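Local structure of Isomerase/lactonizing enzyme (Agrobacterium fabrum str. C58, 2NQL) at residues 6-11 and 85-90; 45-50 and 70-75; 103-108 and 121-126; 268-273 and 295-300. The protein is a member of the enolase superfamily of isomerases and lactonizing enzymes, joining an alpha+beta capping domain to a barrel domain, and carries a bound sodium ion. One frame throughout, in Å; residues are numbered along the deposited sequence. Where two conformers were deposited one is given.

Contact 1 (6-11 and 85-90); sequences ATVEVF and LLAGFV
Val8 and Ala87 make the main touch between strand and helix here, and the contact is apolar throughout. The methyl of Ala87 sits against the branch point of Val8, with Val8 CB to Ala87 CB at 3.8 Å. Both valine methyls straddle it: CG1 and CG2 of Val8 lie 4.2 and 4.1 Å from Ala87 CB, so the helix methyl rests in the fork of the valine rather than against one branch. The torsion accounts for this, since CG1 stands trans to the backbone N (chi1 179°) and CG2 takes the place beside that nitrogen. A second, looser apolar touch extends the patch by about one helical turn, Val8 CG2 to Val90 CG1 at 4.4 Å. Only 108 Å² is buried in all, in keeping with a single strand residue doing the work. At the start of the strand Ala6 and Thr7 both face Thr58 in a classic beta bulge, while Glu9, on the other side of the strand, forms salt bridges with Arg56 and Arg387. Helix 75-90 thus packs on the antiparallel sheet of the N-terminal capping domain, with Val55 of strand 50-59, Ile82 of its own helix and Leu126 of helix 117-138 also against Val8.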
loop_
_atom_site.group_PDB
_atom_site.type_symbol
_atom_site.label_atom_id
_atom_site.label_comp_id
_atom_site.label_asym_id
_atom_site.label_seq_id
_atom_site.Cartn_x
_atom_site.Cartn_y
_atom_site.Cartn_z
ATOM N N ALA A 6 -19.993 -1.713 19.707
ATOM C CA ALA A 6 -21.250 -2.275 19.242
ATOM C C ALA A 6 -21.338 -2.154 17.718
ATOM O O ALA A 6 -21.674 -3.120 17.038
ATOM C CB ALA A 6 -22.429 -1.559 19.896
ATOM N N THR A 7 -21.064 -0.955 17.187
ATOM C CA THR A 7 -21.299 -0.655 15.773
ATOM C C THR A 7 -20.177 0.201 15.171
ATOM O O THR A 7 -19.506 0.973 15.881
ATOM C CB THR A 7 -22.674 0.043 15.525
ATOM O OG1 THR A 7 -22.769 1.254 16.295
ATOM C CG2 THR A 7 -23.852 -0.869 15.858
ATOM N N VAL A 8 -19.955 0.016 13.863
ATOM C CA VAL A 8 -18.979 0.803 13.095
ATOM C C VAL A 8 -19.719 1.218 11.829
ATOM O O VAL A 8 -20.166 0.370 11.049
ATOM C CB VAL A 8 -17.698 -0.019 12.755
ATOM C CG1 VAL A 8 -16.698 0.825 11.936
ATOM C CG2 VAL A 8 -17.021 -0.564 14.018
ATOM N N GLU A 9 -19.902 2.524 11.651
ATOM C CA GLU A 9 -20.666 3.047 10.522
ATOM C C GLU A 9 -19.734 3.900 9.660
ATOM O O GLU A 9 -19.003 4.747 10.199
ATOM C CB GLU A 9 -21.808 3.933 11.019
ATOM C CG GLU A 9 -22.925 3.209 11.797
ATOM C CD GLU A 9 -23.831 4.207 12.486
ATOM O OE1 GLU A 9 -23.544 4.552 13.655
ATOM O OE2 GLU A 9 -24.780 4.665 11.831
ATOM N N VAL A 10 -19.747 3.677 8.343
ATOM C CA VAL A 10 -18.864 4.438 7.432
ATOM C C VAL A 10 -19.664 5.406 6.569
ATOM O O VAL A 10 -20.737 5.061 6.063
ATOM C CB VAL A 10 -18.070 3.489 6.490
ATOM C CG1 VAL A 10 -16.932 4.246 5.830
ATOM C CG2 VAL A 10 -17.469 2.327 7.302
ATOM N N PHE A 11 -19.112 6.609 6.394
ATOM C CA PHE A 11 -19.766 7.677 5.642
ATOM C C PHE A 11 -18.753 8.390 4.768
ATOM O O PHE A 11 -17.554 8.347 5.034
ATOM C CB PHE A 11 -20.350 8.751 6.561
ATOM C CG PHE A 11 -21.327 8.231 7.570
ATOM C CD1 PHE A 11 -22.686 8.159 7.266
ATOM C CD2 PHE A 11 -20.892 7.877 8.845
ATOM C CE1 PHE A 11 -23.609 7.699 8.228
ATOM C CE2 PHE A 11 -21.812 7.399 9.812
ATOM C CZ PHE A 11 -23.160 7.319 9.490
ATOM N N LEU A 85 -14.473 -6.397 6.120
ATOM C CA LEU A 85 -13.416 -7.038 6.884
ATOM C C LEU A 85 -13.212 -6.460 8.278
ATOM O O LEU A 85 -13.240 -7.190 9.266
ATOM C CB LEU A 85 -12.089 -7.019 6.114
ATOM C CG LEU A 85 -10.828 -7.459 6.883
ATOM C CD1 LEU A 85 -10.830 -8.979 7.230
ATOM C CD2 LEU A 85 -9.512 -7.043 6.192
ATOM N N LEU A 86 -12.955 -5.157 8.370
ATOM C CA LEU A 86 -12.289 -4.661 9.576
ATOM C C LEU A 86 -13.264 -4.440 10.734
ATOM O O LEU A 86 -12.917 -4.682 11.888
ATOM C CB LEU A 86 -11.528 -3.366 9.272
ATOM C CG LEU A 86 -10.362 -3.496 8.314
ATOM C CD1 LEU A 86 -10.007 -2.096 7.774
ATOM C CD2 LEU A 86 -9.155 -4.132 9.038
ATOM N N ALA A 87 -14.477 -3.988 10.415
ATOM C CA ALA A 87 -15.488 -3.706 11.444
ATOM C C ALA A 87 -15.762 -4.946 12.303
ATOM O O ALA A 87 -15.895 -4.843 13.506
ATOM C CB ALA A 87 -16.768 -3.224 10.844
ATOM N N GLY A 88 -15.826 -6.106 11.659
ATOM C CA GLY A 88 -16.080 -7.378 12.354
ATOM C C GLY A 88 -15.060 -7.715 13.420
ATOM O O GLY A 88 -15.393 -8.395 14.400
ATOM N N PHE A 89 -13.821 -7.278 13.222
ATOM C CA PHE A 89 -12.737 -7.505 14.170
ATOM C C PHE A 89 -12.524 -6.379 15.190
ATOM O O PHE A 89 -11.684 -6.477 16.085
ATOM C CB PHE A 89 -11.449 -7.829 13.427
ATOM C CG PHE A 89 -11.519 -9.145 12.701
ATOM C CD1 PHE A 89 -11.379 -10.338 13.413
ATOM C CD2 PHE A 89 -11.782 -9.200 11.342
ATOM C CE1 PHE A 89 -11.462 -11.568 12.768
ATOM C CE2 PHE A 89 -11.881 -10.416 10.685
ATOM C CZ PHE A 89 -11.720 -11.611 11.406
ATOM N N VAL A 90 -13.293 -5.316 15.034
ATOM C CA VAL A 90 -13.356 -4.246 16.044
ATOM C C VAL A 90 -14.544 -4.444 16.977
ATOM O O VAL A 90 -14.407 -4.271 18.189
ATOM C CB VAL A 90 -13.375 -2.838 15.375
ATOM C CG1 VAL A 90 -13.572 -1.728 16.448
ATOM C CG2 VAL A 90 -12.070 -2.639 14.650
#

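Contact 2 (45-50 and 70-75); sequences VYPTFD and YGIVAP. With SO4 (sulfate ion), chain D.
Pro47 and Ile72 form the centre of this contact, with their CA atoms 6.1 Å apart. Ile72 can be followed outward from its branch point: CB lies 3.8 Å from Pro47 CG, and CG2, which leaves CB beside the backbone N, meets the same proline carbon at an equal distance. The other branch, CG1, is set between the backbone N and the carbonyl carbon (chi1 47°) and ends at CD1; the proline is met by CB and CG2, not by this arm. The two side chains meet obliquely, neither end-on nor alongside. The backbone of Ile72 takes part too. Its O approaches the rim of the Phe49 ring near the ring plane, 3.5 Å from Phe49 CE1, and also accepts a hydrogen bond from Arg51. Phe49 in turn has one face against Pro47 CB, which stands 3.5 Å above the plane and toward the rim.

These segments belong to the N-terminal capping domain of the enolase-like fold: 45-47 is one strand of a two-stranded antiparallel hairpin with 36-38, and 70-75 links strand 64-70 to helix 75-90. A glycerol lies beside Ile72, and the sodium ion is about 13 Å from the Ile72 side chain.

Val45 adds a looser apolar touch, CG1 to Val73 CG2 at 4.3 Å, and Met109 of the second subunit packs on both valines. On the other side of the strand Tyr46 OH donates to sulfate O2 at 3.0 Å, the oxygen lying in the ring plane at its edge; the sulfate, probably from the crystallisation liquor, is also hydrogen-bonded to His216.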
loop_
_atom_site.group_PDB
_atom_site.type_symbol
_atom_site.label_atom_id
_atom_site.label_comp_id
_atom_site.label_asym_id
_atom_site.label_seq_id
_atom_site.Cartn_x
_atom_site.Cartn_y
_atom_site.Cartn_z
ATOM N N VAL A 45 -3.564 12.387 -10.256
ATOM C CA VAL A 45 -5.005 12.603 -10.337
ATOM C C VAL A 45 -5.499 13.484 -9.190
ATOM O O VAL A 45 -4.974 13.422 -8.073
ATOM C CB VAL A 45 -5.795 11.245 -10.385
ATOM C CG1 VAL A 45 -5.795 10.548 -9.010
ATOM C CG2 VAL A 45 -7.229 11.438 -10.920
ATOM N N TYR A 46 -6.503 14.309 -9.488
ATOM C CA TYR A 46 -7.146 15.211 -8.506
ATOM C C TYR A 46 -8.650 15.068 -8.604
ATOM O O TYR A 46 -9.178 14.865 -9.705
ATOM C CB TYR A 46 -6.752 16.682 -8.777
ATOM C CG TYR A 46 -5.276 16.893 -8.533
ATOM C CD1 TYR A 46 -4.806 17.270 -7.271
ATOM C CD2 TYR A 46 -4.352 16.676 -9.555
ATOM C CE1 TYR A 46 -3.425 17.425 -7.038
ATOM C CE2 TYR A 46 -2.970 16.837 -9.347
ATOM C CZ TYR A 46 -2.520 17.207 -8.079
ATOM O OH TYR A 46 -1.170 17.372 -7.881
ATOM N N PRO A 47 -9.351 15.230 -7.463
ATOM C CA PRO A 47 -10.785 15.317 -7.463
ATOM C C PRO A 47 -11.233 16.726 -7.866
ATOM O O PRO A 47 -10.466 17.695 -7.695
ATOM C CB PRO A 47 -11.145 15.112 -5.987
ATOM C CG PRO A 47 -9.975 15.693 -5.219
ATOM C CD PRO A 47 -8.769 15.397 -6.106
ATOM N N THR A 48 -12.467 16.823 -8.343
ATOM C CA THR A 48 -13.095 18.106 -8.644
ATOM C C THR A 48 -14.090 18.500 -7.541
ATOM O O THR A 48 -15.170 19.024 -7.802
ATOM C CB THR A 48 -13.751 18.094 -10.064
ATOM O OG1 THR A 48 -14.634 16.970 -10.184
ATOM C CG2 THR A 48 -12.626 18.023 -11.151
ATOM N N PHE A 49 -13.721 18.194 -6.300
ATOM C CA PHE A 49 -14.631 18.252 -5.143
ATOM C C PHE A 49 -13.754 17.930 -3.922
ATOM O O PHE A 49 -12.618 17.433 -4.078
ATOM C CB PHE A 49 -15.785 17.240 -5.257
ATOM C CG PHE A 49 -15.325 15.875 -5.661
ATOM C CD1 PHE A 49 -14.759 15.023 -4.701
ATOM C CD2 PHE A 49 -15.391 15.459 -7.000
ATOM C CE1 PHE A 49 -14.259 13.755 -5.072
ATOM C CE2 PHE A 49 -14.908 14.192 -7.386
ATOM C CZ PHE A 49 -14.340 13.343 -6.419
ATOM N N ASP A 50 -14.266 18.221 -2.735
ATOM C CA ASP A 50 -13.594 17.831 -1.488
ATOM C C ASP A 50 -14.370 16.636 -0.968
ATOM O O ASP A 50 -15.598 16.607 -1.068
ATOM C CB ASP A 50 -13.667 18.939 -0.457
ATOM C CG ASP A 50 -12.648 20.045 -0.694
ATOM O OD1 ASP A 50 -11.751 19.909 -1.558
ATOM O OD2 ASP A 50 -12.756 21.072 0.008
ATOM N N TYR A 70 -8.671 9.729 4.336
ATOM C CA TYR A 70 -8.790 10.208 2.967
ATOM C C TYR A 70 -9.996 9.585 2.309
ATOM O O TYR A 70 -10.275 8.395 2.466
ATOM C CB TYR A 70 -7.539 9.862 2.170
ATOM C CG TYR A 70 -6.439 10.890 2.307
ATOM C CD1 TYR A 70 -5.863 11.174 3.554
ATOM C CD2 TYR A 70 -5.978 11.596 1.189
ATOM C CE1 TYR A 70 -4.841 12.130 3.676
ATOM C CE2 TYR A 70 -4.947 12.549 1.307
ATOM C CZ TYR A 70 -4.397 12.805 2.555
ATOM O OH TYR A 70 -3.374 13.729 2.687
ATOM N N GLY A 71 -10.729 10.418 1.595
ATOM C CA GLY A 71 -11.817 9.948 0.764
ATOM C C GLY A 71 -11.867 10.631 -0.584
ATOM O O GLY A 71 -12.831 10.426 -1.303
ATOM N N ILE A 72 -10.842 11.410 -0.941
ATOM C CA ILE A 72 -10.846 12.101 -2.244
ATOM C C ILE A 72 -10.959 11.179 -3.463
ATOM O O ILE A 72 -11.623 11.514 -4.461
ATOM C CB ILE A 72 -9.671 13.090 -2.441
ATOM C CG1 ILE A 72 -8.322 12.470 -2.046
ATOM C CG2 ILE A 72 -9.954 14.415 -1.692
ATOM C CD1 ILE A 72 -7.147 13.170 -2.700
ATOM N N VAL A 73 -10.326 10.007 -3.369
ATOM C CA VAL A 73 -10.262 9.092 -4.507
ATOM C C VAL A 73 -10.785 7.716 -4.082
ATOM O O VAL A 73 -10.283 7.135 -3.113
ATOM C CB VAL A 73 -8.834 8.997 -5.066
ATOM C CG1 VAL A 73 -8.796 8.053 -6.288
ATOM C CG2 VAL A 73 -8.301 10.391 -5.478
ATOM N N ALA A 74 -11.796 7.235 -4.798
ATOM C CA ALA A 74 -12.365 5.889 -4.583
ATOM C C ALA A 74 -12.585 5.587 -3.078
ATOM O O ALA A 74 -11.970 4.654 -2.523
ATOM C CB ALA A 74 -11.449 4.855 -5.241
ATOM N N PRO A 75 -13.455 6.378 -2.406
ATOM C CA PRO A 75 -13.729 6.168 -0.987
ATOM C C PRO A 75 -14.390 4.801 -0.727
ATOM O O PRO A 75 -14.354 4.328 0.396
ATOM C CB PRO A 75 -14.726 7.287 -0.660
ATOM C CG PRO A 75 -15.380 7.611 -1.955
ATOM C CD PRO A 75 -14.248 7.504 -2.937
HETATM S S SO4 D . -1.136 17.366 -3.646
HETATM O O1 SO4 D . -1.310 15.924 -3.806
HETATM O O2 SO4 D . -0.738 17.897 -4.954
HETATM O O3 SO4 D . -2.379 17.994 -3.213
HETATM O O4 SO4 D . -0.084 17.606 -2.666
#

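Contact 3 (103-108 and 121-126); sequences DDLYDM and DALAAL
With CG of Leu105 and of Leu123 each trans to its own carbonyl carbon (chi1 -60° and -59°), the two leucines extend toward one another across a pair of nearly antiparallel helices. The segment axes run at 163° and approach to 10.6 Å, which identifies an antiparallel helix pair in the N-terminal capping domain of the enolase-like fold, made by helices 98-109 and 117-138. Leu105 and Leu123 lie flank to flank, pointing oppositely: CD2 of Leu123 comes to 3.5 Å from Leu105 CB and 4.0 Å from Leu105 CD1. The latter methyl also reaches Leu126 CD1 at 4.0 Å, those two side chains being roughly perpendicular. Leu105 is therefore shared between residues one helical turn apart. It also touches Val90 of helix 75-90, while Leu126 goes on to Val55 and Met57 of strand 50-59. Tyr106 sends its hydroxyl away to Glu246 of the second subunit, and its contribution here comes from CB and the near edge of the ring. The other methyl of Leu123, CD1, is turned to this part of the tyrosine: it lies near the plane of the Tyr106 ring at its edge, 3.7 Å from Tyr106 CA and 3.9 Å from Tyr106 CB.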
loop_
_atom_site.group_PDB
_atom_site.type_symbol
_atom_site.label_atom_id
_atom_site.label_comp_id
_atom_site.label_asym_id
_atom_site.label_seq_id
_atom_site.Cartn_x
_atom_site.Cartn_y
_atom_site.Cartn_z
ATOM N N ASP A 103 -2.773 -2.888 16.155
ATOM C CA ASP A 103 -1.722 -3.854 15.831
ATOM C C ASP A 103 -2.327 -5.170 15.360
ATOM O O ASP A 103 -1.813 -5.766 14.408
ATOM C CB ASP A 103 -0.805 -4.098 17.039
ATOM C CG ASP A 103 0.201 -2.977 17.257
ATOM O OD1 ASP A 103 0.483 -2.208 16.311
ATOM O OD2 ASP A 103 0.738 -2.870 18.396
ATOM N N ASP A 104 -3.420 -5.606 15.993
ATOM C CA ASP A 104 -4.137 -6.803 15.518
ATOM C C ASP A 104 -4.688 -6.667 14.101
ATOM O O ASP A 104 -4.562 -7.591 13.294
ATOM C CB ASP A 104 -5.261 -7.190 16.475
ATOM C CG ASP A 104 -4.737 -7.813 17.776
ATOM O OD1 ASP A 104 -3.519 -8.090 17.865
ATOM O OD2 ASP A 104 -5.548 -7.982 18.699
ATOM N N LEU A 105 -5.291 -5.513 13.804
ATOM C CA LEU A 105 -5.853 -5.277 12.466
ATOM C C LEU A 105 -4.763 -5.206 11.431
ATOM O O LEU A 105 -4.907 -5.779 10.339
ATOM C CB LEU A 105 -6.714 -3.983 12.442
ATOM C CG LEU A 105 -7.913 -3.925 13.386
ATOM C CD1 LEU A 105 -8.648 -2.564 13.255
ATOM C CD2 LEU A 105 -8.868 -5.080 13.164
ATOM N N TYR A 106 -3.678 -4.500 11.753
ATOM C CA TYR A 106 -2.521 -4.427 10.869
ATOM C C TYR A 106 -1.982 -5.814 10.538
ATOM O O TYR A 106 -1.724 -6.149 9.363
ATOM C CB TYR A 106 -1.426 -3.547 11.478
ATOM C CG TYR A 106 -0.241 -3.339 10.578
ATOM C CD1 TYR A 106 -0.268 -2.387 9.558
ATOM C CD2 TYR A 106 0.939 -4.074 10.763
ATOM C CE1 TYR A 106 0.857 -2.190 8.735
ATOM C CE2 TYR A 106 2.036 -3.902 9.938
ATOM C CZ TYR A 106 2.010 -2.960 8.945
ATOM O OH TYR A 106 3.126 -2.803 8.170
ATOM N N ASP A 107 -1.814 -6.617 11.583
ATOM C CA ASP A 107 -1.325 -8.001 11.419
ATOM C C ASP A 107 -2.151 -8.902 10.497
ATOM O O ASP A 107 -1.598 -9.856 9.944
ATOM C CB ASP A 107 -1.196 -8.670 12.791
ATOM C CG ASP A 107 0.004 -8.198 13.549
ATOM O OD1 ASP A 107 0.822 -7.435 12.989
ATOM O OD2 ASP A 107 0.134 -8.589 14.724
ATOM N N MET A 108 -3.445 -8.614 10.327
ATOM C CA MET A 108 -4.327 -9.458 9.508
ATOM C C MET A 108 -3.851 -9.573 8.056
ATOM O O MET A 108 -4.029 -10.613 7.432
ATOM C CB MET A 108 -5.785 -9.001 9.531
ATOM C CG MET A 108 -6.486 -9.112 10.894
ATOM S SD MET A 108 -8.253 -9.237 10.745
ATOM C CE MET A 108 -8.635 -7.543 10.197
ATOM N N ASP A 121 -5.028 3.612 5.544
ATOM C CA ASP A 121 -6.027 4.704 5.602
ATOM C C ASP A 121 -7.207 4.227 6.460
ATOM O O ASP A 121 -7.669 4.936 7.371
ATOM C CB ASP A 121 -6.583 5.046 4.207
ATOM C CG ASP A 121 -5.692 5.970 3.394
ATOM O OD1 ASP A 121 -4.645 6.448 3.872
ATOM O OD2 ASP A 121 -6.065 6.168 2.206
ATOM N N ALA A 122 -7.689 3.020 6.160
ATOM C CA ALA A 122 -8.829 2.453 6.876
ATOM C C ALA A 122 -8.535 2.286 8.359
ATOM O O ALA A 122 -9.372 2.642 9.201
ATOM C CB ALA A 122 -9.272 1.114 6.251
ATOM N N LEU A 123 -7.355 1.747 8.663
ATOM C CA LEU A 123 -6.931 1.552 10.045
ATOM C C LEU A 123 -6.829 2.878 10.777
ATOM O O LEU A 123 -7.162 2.952 11.949
ATOM C CB LEU A 123 -5.624 0.799 10.131
ATOM C CG LEU A 123 -5.541 -0.617 9.512
ATOM C CD1 LEU A 123 -4.171 -1.266 9.853
ATOM C CD2 LEU A 123 -6.720 -1.501 9.954
ATOM N N ALA A 124 -6.393 3.914 10.064
ATOM C CA ALA A 124 -6.254 5.256 10.638
ATOM C C ALA A 124 -7.601 5.767 11.150
ATOM O O ALA A 124 -7.704 6.255 12.306
ATOM C CB ALA A 124 -5.648 6.221 9.582
ATOM N N ALA A 125 -8.639 5.646 10.322
ATOM C CA ALA A 125 -9.966 6.075 10.737
ATOM C C ALA A 125 -10.491 5.316 11.968
ATOM O O ALA A 125 -11.039 5.919 12.902
ATOM C CB ALA A 125 -10.952 6.029 9.573
ATOM N N LEU A 126 -10.299 3.998 11.988
ATOM C CA LEU A 126 -10.724 3.189 13.123
ATOM C C LEU A 126 -9.943 3.512 14.390
ATOM O O LEU A 126 -10.506 3.490 15.473
ATOM C CB LEU A 126 -10.555 1.690 12.783
ATOM C CG LEU A 126 -11.460 1.245 11.630
ATOM C CD1 LEU A 126 -11.088 -0.206 11.148
ATOM C CD2 LEU A 126 -13.001 1.351 11.909
#

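Contact 4 (268-273 and 295-300); sequences WRTHWD and ITNFIR
A single water joins His271 to Asn297 where direct polar bonding between the two segments is absent. It accepts from His271 N at 2.7 Å and donates to both Asn297 O and Asn297 OD1, so it ties the first turn of helix 271-278 to helix 295-308 in the barrel domain of the enolase-like fold. Thr270 and Asp273 form a capping box at that helix start. Asp273 OD2 accepts from Arg269 N, on the anti side, and from Thr270 N, which comes from above the carboxylate plane at 3.0 Å; a weak bond from Trp272 N to Thr270 OG1 adds to the cap. With OG1 placed between the backbone N and the carbonyl carbon (chi1 70°), the methyl CG2 of Thr270 is left to meet the amide of Asn297. Those side chains run side by side in the same direction, and Thr270 CG2 is 3.5 Å from Asn297 OD1. The amide nitrogen of Asn297 is bonded to Tyr102 OH and Lys293 O; its 3.4 Å approach to Arg269 O has too poor an angle for a bond. One turn on, Arg300 runs past the imidazole toward Asp103, and its CD lies 4.2 Å from His271 CD2, oblique to the ring.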
loop_
_atom_site.group_PDB
_atom_site.type_symbol
_atom_site.label_atom_id
_atom_site.label_comp_id
_atom_site.label_asym_id
_atom_site.label_seq_id
_atom_site.Cartn_x
_atom_site.Cartn_y
_atom_site.Cartn_z
ATOM N N TRP A 268 3.864 8.688 3.857
ATOM C CA TRP A 268 4.131 7.467 4.640
ATOM C C TRP A 268 2.871 6.942 5.302
ATOM O O TRP A 268 1.841 7.629 5.327
ATOM C CB TRP A 268 5.187 7.733 5.703
ATOM C CG TRP A 268 6.526 8.075 5.165
ATOM C CD1 TRP A 268 6.974 7.944 3.885
ATOM C CD2 TRP A 268 7.607 8.610 5.918
ATOM N NE1 TRP A 268 8.275 8.377 3.793
ATOM C CE2 TRP A 268 8.688 8.790 5.029
ATOM C CE3 TRP A 268 7.759 8.984 7.262
ATOM C CZ2 TRP A 268 9.919 9.324 5.440
ATOM C CZ3 TRP A 268 8.988 9.520 7.667
ATOM C CH2 TRP A 268 10.047 9.664 6.762
ATOM N N ARG A 269 2.948 5.731 5.859
ATOM C CA ARG A 269 1.849 5.216 6.663
ATOM C C ARG A 269 2.269 4.807 8.086
ATOM O O ARG A 269 1.490 4.935 9.006
ATOM C CB ARG A 269 1.152 4.034 5.944
ATOM C CG ARG A 269 0.520 4.374 4.578
ATOM C CD ARG A 269 -0.625 5.367 4.713
ATOM N NE ARG A 269 -1.424 5.476 3.484
ATOM C CZ ARG A 269 -1.123 6.276 2.468
ATOM N NH1 ARG A 269 -0.048 7.071 2.497
ATOM N NH2 ARG A 269 -1.899 6.277 1.397
ATOM N N THR A 270 3.485 4.265 8.253
ATOM C CA THR A 270 3.897 3.739 9.567
ATOM C C THR A 270 5.368 4.073 9.820
ATOM O O THR A 270 6.085 4.513 8.922
ATOM C CB THR A 270 3.766 2.195 9.635
ATOM O OG1 THR A 270 4.769 1.636 8.792
ATOM C CG2 THR A 270 2.333 1.705 9.208
ATOM N N HIS A 271 5.825 3.830 11.047
ATOM C CA HIS A 271 7.224 4.018 11.381
ATOM C C HIS A 271 8.149 3.157 10.510
ATOM O O HIS A 271 9.313 3.514 10.305
ATOM C CB HIS A 271 7.447 3.712 12.864
ATOM C CG HIS A 271 7.243 2.268 13.203
ATOM N ND1 HIS A 271 8.285 1.365 13.249
ATOM C CD2 HIS A 271 6.116 1.564 13.471
ATOM C CE1 HIS A 271 7.807 0.171 13.558
ATOM N NE2 HIS A 271 6.497 0.266 13.699
ATOM N N TRP A 272 7.630 2.041 9.975
ATOM C CA TRP A 272 8.432 1.225 9.053
ATOM C C TRP A 272 8.868 2.008 7.810
ATOM O O TRP A 272 10.007 1.892 7.318
ATOM C CB TRP A 272 7.646 -0.027 8.637
ATOM C CG TRP A 272 7.355 -0.989 9.746
ATOM C CD1 TRP A 272 6.136 -1.289 10.268
ATOM C CD2 TRP A 272 8.307 -1.801 10.451
ATOM N NE1 TRP A 272 6.255 -2.244 11.252
ATOM C CE2 TRP A 272 7.577 -2.577 11.385
ATOM C CE3 TRP A 272 9.705 -1.957 10.374
ATOM C CZ2 TRP A 272 8.194 -3.480 12.254
ATOM C CZ3 TRP A 272 10.316 -2.869 11.231
ATOM C CH2 TRP A 272 9.557 -3.615 12.156
ATOM N N ASP A 273 7.949 2.806 7.289
ATOM C CA ASP A 273 8.275 3.699 6.186
ATOM C C ASP A 273 9.347 4.691 6.565
ATOM O O ASP A 273 10.216 4.988 5.754
ATOM C CB ASP A 273 7.015 4.437 5.720
ATOM C CG ASP A 273 5.946 3.473 5.273
ATOM O OD1 ASP A 273 6.328 2.476 4.634
ATOM O OD2 ASP A 273 4.753 3.682 5.548
ATOM N N ILE A 295 -3.563 7.672 15.153
ATOM C CA ILE A 295 -2.832 8.148 16.330
ATOM C C ILE A 295 -1.706 7.189 16.734
ATOM O O ILE A 295 -0.579 7.614 16.986
ATOM C CB ILE A 295 -3.797 8.418 17.511
ATOM C CG1 ILE A 295 -4.618 9.690 17.226
ATOM C CG2 ILE A 295 -3.012 8.571 18.873
ATOM C CD1 ILE A 295 -5.898 9.773 17.999
ATOM N N THR A 296 -2.014 5.902 16.798
ATOM C CA THR A 296 -0.974 4.889 17.118
ATOM C C THR A 296 0.285 5.030 16.240
ATOM O O THR A 296 1.402 5.099 16.766
ATOM C CB THR A 296 -1.551 3.474 17.030
ATOM O OG1 THR A 296 -2.629 3.346 17.959
ATOM C CG2 THR A 296 -0.467 2.393 17.287
ATOM N N ASN A 297 0.104 5.115 14.914
ATOM C CA ASN A 297 1.227 5.316 13.987
ATOM C C ASN A 297 1.960 6.624 14.143
ATOM O O ASN A 297 3.180 6.679 14.045
ATOM C CB ASN A 297 0.770 5.153 12.522
ATOM C CG ASN A 297 0.695 3.685 12.102
ATOM O OD1 ASN A 297 1.571 2.890 12.454
ATOM N ND2 ASN A 297 -0.331 3.332 11.329
ATOM N N PHE A 298 1.191 7.685 14.367
ATOM C CA PHE A 298 1.726 9.035 14.480
ATOM C C PHE A 298 2.629 9.084 15.726
ATOM O O PHE A 298 3.749 9.588 15.641
ATOM C CB PHE A 298 0.533 9.966 14.622
ATOM C CG PHE A 298 0.757 11.377 14.190
ATOM C CD1 PHE A 298 0.336 11.808 12.922
ATOM C CD2 PHE A 298 1.264 12.313 15.100
ATOM C CE1 PHE A 298 0.460 13.145 12.553
ATOM C CE2 PHE A 298 1.411 13.654 14.736
ATOM C CZ PHE A 298 1.006 14.068 13.470
ATOM N N ILE A 299 2.165 8.519 16.849
ATOM C CA ILE A 299 2.902 8.499 18.119
ATOM C C ILE A 299 4.239 7.739 17.975
ATOM O O ILE A 299 5.284 8.161 18.465
ATOM C CB ILE A 299 1.993 7.896 19.261
ATOM C CG1 ILE A 299 0.954 8.923 19.742
ATOM C CG2 ILE A 299 2.795 7.376 20.441
ATOM C CD1 ILE A 299 1.503 10.337 19.949
ATOM N N ARG A 300 4.196 6.607 17.283
ATOM C CA ARG A 300 5.424 5.824 17.013
ATOM C C ARG A 300 6.414 6.520 16.078
ATOM O O ARG A 300 7.619 6.446 16.298
ATOM C CB ARG A 300 5.079 4.424 16.492
ATOM C CG ARG A 300 4.234 3.633 17.468
ATOM C CD ARG A 300 3.688 2.336 16.850
ATOM N NE ARG A 300 3.029 1.523 17.875
ATOM C CZ ARG A 300 2.316 0.421 17.644
ATOM N NH1 ARG A 300 2.124 0.002 16.396
ATOM N NH2 ARG A 300 1.761 -0.240 18.666
HETATM O O HOH W 1 3.967 4.017 12.950
#

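In the fold
From the N terminus, contact 1 closes the longest loop, bringing helix 75-90 back onto strand 5-15, and contact 2 falls within that span, joining the hairpin strand 45-47 to the loop ahead of the same helix. Contacts 3 and 4 follow in series, and none of the four loops cross. Contact 3 touches contact 1 by packing, Phe89 CD2 to Met108 SD at 3.6 Å, so helix 98-109 packs on helices 75-90 and 117-138, which themselves touch the sheet. It also meets contact 4, with centres 11 Å apart, through the salt bridge of Asp103 OD1 and Arg300 NH1 at 2.8 Å, which joins capping domain to barrel. All four touch the second subunit.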